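PDB 5TU0: Lmo2125 protein from Listeria monocytogenes serovar 1/2a, which binds maltose and, as a membrane-attached lipoprotein of the bacterial solute-binding protein 1 family, probably delivers it to a sugar transporter. Local coordinates for residues Q97-I102 with A339-N344; I113-L118 with Y267-G272. The protein carries 2 engineered substitutions. One frame throughout, in Å; residues are numbered along the deposited sequence. Where two conformers were deposited one is given.

Contact 1: Q97-I102 with A339-N344; sequences QKQVTI and AQPMPN
The one direct hydrogen bond between residues 97-102 and 339-344 runs from N344 ND2 to T101 O, 3.0 Å long and nearly straight at 169°. The acceptor lies in the amide plane of N344, whereas the amide nitrogen stands above the carbonyl plane of T101, 48° out of it. A second bond from the same N344 ND2 goes to a water 2.8 Å away, which can donate onward to Q99 O. An asparagine suits this place: its amide N-H groups serve T101 O directly and Q99 O through a water. Another water accepts from M342 N and makes only a weak bond to Q99 OE1.

Around P341 and I102 the contact is van der Waals packing. The compact proline meets the side-chain amide of Q99, with P341 CB 3.6 Å from Q99 OE1; the chi2 of -78° in Q99 turns the face of that amide onto CB and CG of P341, and its NE2 bonds to Y336 and A271. P341 CG is crossed at about a right angle by the K98 chain, with K98 CE at 4.0 Å. The methylenes of K98 do the packing, and a bend near the end of the chain turns NZ aside to E181 O. I102 slides its CD1 past N344, 3.7 Å from N344 OD1.

This is a helix-to-strand turn covered by an irregular connection between helices 327-336 and 348-363, in a bilobal fold of the periplasmic binding protein type.

Contact 2: I113-L118 with Y267-G272; sequences IETLVL and YSPFAG
The puckered ring of P269 receives the hydroxyl of T115 at one corner: T115 OG1 sits 3.0 Å from P269 CG, an unusually short approach, perhaps partly a matter of the model, with the two side chains crossing at about a right angle. CB of P269 is also near OG1 of T115 and has CB of L116 at 4.4 Å. The truly flat groups, the F270 ring and the E114 carboxylate, turn elsewhere. The F270 ring leads away from strand 105-121 to stack on Y167; the side chain of E114 points to the sugar side, and E114 touches both glucose units.

Between the backbones, E114 and G272 form an antiparallel hydrogen-bonded pair. G272 N reaches E114 O at 2.8 Å, nearly in line with the C=O bond although the N-H itself is bent (139°). The return bond, E114 N to G272 O at 3.0 Å, comes from well above the carbonyl plane. CA of I113 adds a C-H...O contact of 3.6 Å to that same G272 O. Beyond this pair a threonine takes over: with OG1 anti to the backbone N (chi1 -172°), T115 OG1 donates to F270 O at 3.0 Å. A water adds a second proton to F270 O and accepts from L116 N.

F270 O is thus gripped by the T115 hydroxyl and a water where the regular pairing stops. The paired backbone of E114 probably gives the side chain that contacts the maltose a well-defined starting point.

In the fold
Contacts 1 and 2 lie with their centres 13 Å apart and meet directly. Residues 339-344 run beside residues 267-272, where A271 N probably bonds to Q340 O at 2.8 Å; with the link from Q99 to its carbonyl, A271 ties contact 2 to both segments of contact 1. Strands 101-102 and 105-121 are also neighbours in one sheet. The maltose is nearer contact 2: the side chain of E114 is about 4 Å from a bound GLC (alpha-D-glucopyranose). In contact 1 the side chain of Q99 is about 10 Å from a bound GLC (alpha-D-glucopyranose). M342 of contact 1 reaches the sugar-pocket residues D70 and Y164, and L116 of contact 2 also packs on Y164.

Contact 1: Q97-I102 with A339-N344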
# COMPACT_ATOMS: atom_id res chain seq x y z
N GLN A 97 -9.65 -2.23 -10.96
CA GLN A 97 -11.09 -2.05 -10.91
C GLN A 97 -11.60 -2.63 -9.59
O GLN A 97 -12.44 -2.03 -8.93
CB GLN A 97 -11.75 -2.76 -12.09
CG GLN A 97 -11.34 -2.20 -13.43
CD GLN A 97 -11.90 -2.99 -14.59
OE1 GLN A 97 -13.10 -3.27 -14.65
NE2 GLN A 97 -11.04 -3.32 -15.55
N LYS A 98 -11.07 -3.79 -9.19
CA LYS A 98 -11.43 -4.41 -7.91
C LYS A 98 -11.11 -3.52 -6.67
O LYS A 98 -11.80 -3.58 -5.65
CB LYS A 98 -10.73 -5.78 -7.80
CG LYS A 98 -10.89 -6.53 -6.48
CD LYS A 98 -10.11 -7.85 -6.54
CE LYS A 98 -10.02 -8.52 -5.18
NZ LYS A 98 -11.36 -8.81 -4.60
N GLN A 99 -10.06 -2.70 -6.78
CA GLN A 99 -9.62 -1.79 -5.69
C GLN A 99 -10.68 -0.78 -5.27
O GLN A 99 -10.70 -0.35 -4.12
CB GLN A 99 -8.41 -0.96 -6.15
CG GLN A 99 -7.12 -1.72 -6.37
CD GLN A 99 -6.41 -2.06 -5.08
OE1 GLN A 99 -7.01 -2.09 -4.02
NE2 GLN A 99 -5.13 -2.32 -5.18
N VAL A 100 -11.50 -0.36 -6.22
CA VAL A 100 -12.52 0.65 -5.98
C VAL A 100 -13.92 0.05 -5.96
O VAL A 100 -14.91 0.79 -6.03
CB VAL A 100 -12.43 1.75 -7.07
CG1 VAL A 100 -11.13 2.52 -6.96
CG2 VAL A 100 -12.58 1.17 -8.47
N THR A 101 -14.01 -1.27 -5.82
CA THR A 101 -15.28 -1.97 -5.88
C THR A 101 -15.60 -2.74 -4.58
O THR A 101 -14.72 -3.38 -3.99
CB THR A 101 -15.28 -2.97 -7.08
OG1 THR A 101 -15.00 -2.27 -8.31
CG2 THR A 101 -16.60 -3.71 -7.20
N ILE A 102 -16.85 -2.65 -4.14
CA ILE A 102 -17.34 -3.43 -2.99
C ILE A 102 -18.80 -3.78 -3.29
O ILE A 102 -19.52 -2.93 -3.81
CB ILE A 102 -17.17 -2.70 -1.64
CG1 ILE A 102 -17.37 -3.70 -0.48
CG2 ILE A 102 -18.12 -1.52 -1.51
CD1 ILE A 102 -17.00 -3.16 0.88
N ALA A 339 1.23 -8.13 -6.29
CA ALA A 339 0.51 -7.63 -5.12
C ALA A 339 -0.99 -7.86 -5.24
O ALA A 339 -1.54 -7.76 -6.34
CB ALA A 339 0.78 -6.14 -4.94
N GLN A 340 -1.64 -8.16 -4.11
CA GLN A 340 -3.09 -8.33 -4.10
C GLN A 340 -3.76 -7.25 -3.28
O GLN A 340 -3.21 -6.79 -2.29
CB GLN A 340 -3.53 -9.69 -3.56
CG GLN A 340 -2.98 -10.08 -2.21
CD GLN A 340 -1.67 -10.81 -2.32
OE1 GLN A 340 -0.72 -10.30 -2.88
NE2 GLN A 340 -1.62 -12.03 -1.79
N PRO A 341 -4.98 -6.84 -3.68
CA PRO A 341 -5.66 -5.83 -2.89
C PRO A 341 -5.93 -6.29 -1.46
O PRO A 341 -6.24 -7.47 -1.23
CB PRO A 341 -7.01 -5.66 -3.61
CG PRO A 341 -6.80 -6.15 -4.98
CD PRO A 341 -5.73 -7.18 -4.91
N MET A 342 -5.78 -5.38 -0.51
CA MET A 342 -6.11 -5.63 0.86
C MET A 342 -7.64 -5.72 0.87
O MET A 342 -8.29 -4.93 0.19
CB MET A 342 -5.67 -4.46 1.73
CG MET A 342 -6.01 -4.59 3.20
SD MET A 342 -5.66 -3.11 4.18
CE MET A 342 -3.90 -2.91 3.89
N PRO A 343 -8.22 -6.67 1.64
CA PRO A 343 -9.70 -6.69 1.71
C PRO A 343 -10.24 -5.34 2.15
O PRO A 343 -9.65 -4.71 3.04
CB PRO A 343 -9.98 -7.76 2.77
CG PRO A 343 -8.78 -8.66 2.73
CD PRO A 343 -7.62 -7.76 2.43
N ASN A 344 -11.33 -4.89 1.51
CA ASN A 344 -11.94 -3.59 1.84
C ASN A 344 -13.27 -3.74 2.58
O ASN A 344 -13.97 -2.76 2.82
CB ASN A 344 -12.07 -2.73 0.58
CG ASN A 344 -13.01 -3.31 -0.45
OD1 ASN A 344 -13.67 -4.34 -0.23
ND2 ASN A 344 -13.06 -2.68 -1.60
O HOH W 1 -11.87 -0.11 -1.75
O HOH W 2 -5.27 -2.69 -1.07

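Contact 2: I113-L118 with Y267-G272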
# COMPACT_ATOMS: atom_id res chain seq x y z
N ILE A 113 -0.85 3.77 -7.86
CA ILE A 113 -0.59 2.45 -7.31
C ILE A 113 0.70 2.50 -6.52
O ILE A 113 1.56 3.30 -6.82
CB ILE A 113 -0.49 1.32 -8.37
CG1 ILE A 113 0.64 1.60 -9.39
CG2 ILE A 113 -1.83 1.14 -9.06
CD1 ILE A 113 1.16 0.36 -10.11
N GLU A 114 0.79 1.67 -5.50
CA GLU A 114 2.01 1.55 -4.74
C GLU A 114 2.05 0.23 -4.00
O GLU A 114 1.01 -0.36 -3.74
CB GLU A 114 2.23 2.72 -3.79
CG GLU A 114 1.15 2.95 -2.76
CD GLU A 114 1.57 3.94 -1.68
OE1 GLU A 114 2.61 4.66 -1.86
OE2 GLU A 114 0.89 3.99 -0.64
N THR A 115 3.25 -0.23 -3.71
CA THR A 115 3.41 -1.44 -2.94
C THR A 115 4.83 -1.43 -2.41
O THR A 115 5.63 -0.54 -2.77
CB THR A 115 3.14 -2.72 -3.78
OG1 THR A 115 3.14 -3.87 -2.93
CG2 THR A 115 4.19 -2.92 -4.86
N LEU A 116 5.12 -2.39 -1.56
CA LEU A 116 6.44 -2.53 -0.98
C LEU A 116 7.47 -2.95 -2.02
O LEU A 116 7.17 -3.67 -2.97
CB LEU A 116 6.42 -3.54 0.17
CG LEU A 116 5.63 -3.17 1.41
CD1 LEU A 116 5.79 -4.27 2.45
CD2 LEU A 116 6.08 -1.84 2.00
N VAL A 117 8.70 -2.50 -1.80
CA VAL A 117 9.81 -2.76 -2.70
C VAL A 117 11.06 -3.04 -1.87
O VAL A 117 11.02 -2.95 -0.63
CB VAL A 117 10.06 -1.55 -3.66
CG1 VAL A 117 8.84 -1.29 -4.55
CG2 VAL A 117 10.40 -0.28 -2.88
N LEU A 118 12.15 -3.38 -2.54
CA LEU A 118 13.43 -3.59 -1.85
C LEU A 118 14.35 -2.40 -2.14
O LEU A 118 14.71 -2.14 -3.31
CB LEU A 118 14.12 -4.86 -2.34
CG LEU A 118 15.44 -5.17 -1.63
CD1 LEU A 118 15.17 -5.79 -0.26
CD2 LEU A 118 16.34 -6.08 -2.45
N TYR A 267 7.16 -12.61 -3.51
CA TYR A 267 6.61 -11.99 -2.31
C TYR A 267 5.32 -11.32 -2.83
O TYR A 267 5.35 -10.68 -3.89
CB TYR A 267 7.59 -10.96 -1.79
CG TYR A 267 7.47 -10.59 -0.34
CD1 TYR A 267 6.58 -9.60 0.08
CD2 TYR A 267 8.30 -11.17 0.61
CE1 TYR A 267 6.51 -9.24 1.42
CE2 TYR A 267 8.24 -10.80 1.93
CZ TYR A 267 7.35 -9.84 2.33
OH TYR A 267 7.29 -9.50 3.67
N SER A 268 4.23 -11.45 -2.08
CA SER A 268 2.92 -10.97 -2.52
C SER A 268 2.32 -9.95 -1.57
O SER A 268 1.35 -10.23 -0.87
CB SER A 268 2.00 -12.17 -2.69
OG SER A 268 2.57 -13.10 -3.59
N PRO A 269 2.88 -8.73 -1.56
CA PRO A 269 2.44 -7.71 -0.63
C PRO A 269 1.07 -7.13 -0.97
O PRO A 269 0.54 -7.47 -2.01
CB PRO A 269 3.50 -6.64 -0.78
CG PRO A 269 3.89 -6.72 -2.21
CD PRO A 269 3.85 -8.19 -2.54
N PHE A 270 0.51 -6.31 -0.09
CA PHE A 270 -0.75 -5.63 -0.38
C PHE A 270 -0.55 -4.64 -1.54
O PHE A 270 0.47 -3.95 -1.61
CB PHE A 270 -1.30 -4.86 0.82
CG PHE A 270 -1.81 -5.74 1.94
CD1 PHE A 270 -2.83 -6.65 1.71
CD2 PHE A 270 -1.27 -5.65 3.21
CE1 PHE A 270 -3.30 -7.46 2.73
CE2 PHE A 270 -1.73 -6.47 4.24
CZ PHE A 270 -2.76 -7.36 4.00
N ALA A 271 -1.53 -4.59 -2.45
CA ALA A 271 -1.53 -3.66 -3.57
C ALA A 271 -2.23 -2.39 -3.08
O ALA A 271 -3.45 -2.36 -2.98
CB ALA A 271 -2.29 -4.25 -4.75
N GLY A 272 -1.46 -1.35 -2.78
CA GLY A 272 -2.00 -0.10 -2.25
C GLY A 272 -2.13 0.95 -3.33
O GLY A 272 -1.91 0.68 -4.53
O HOH W 3 2.42 -3.16 0.13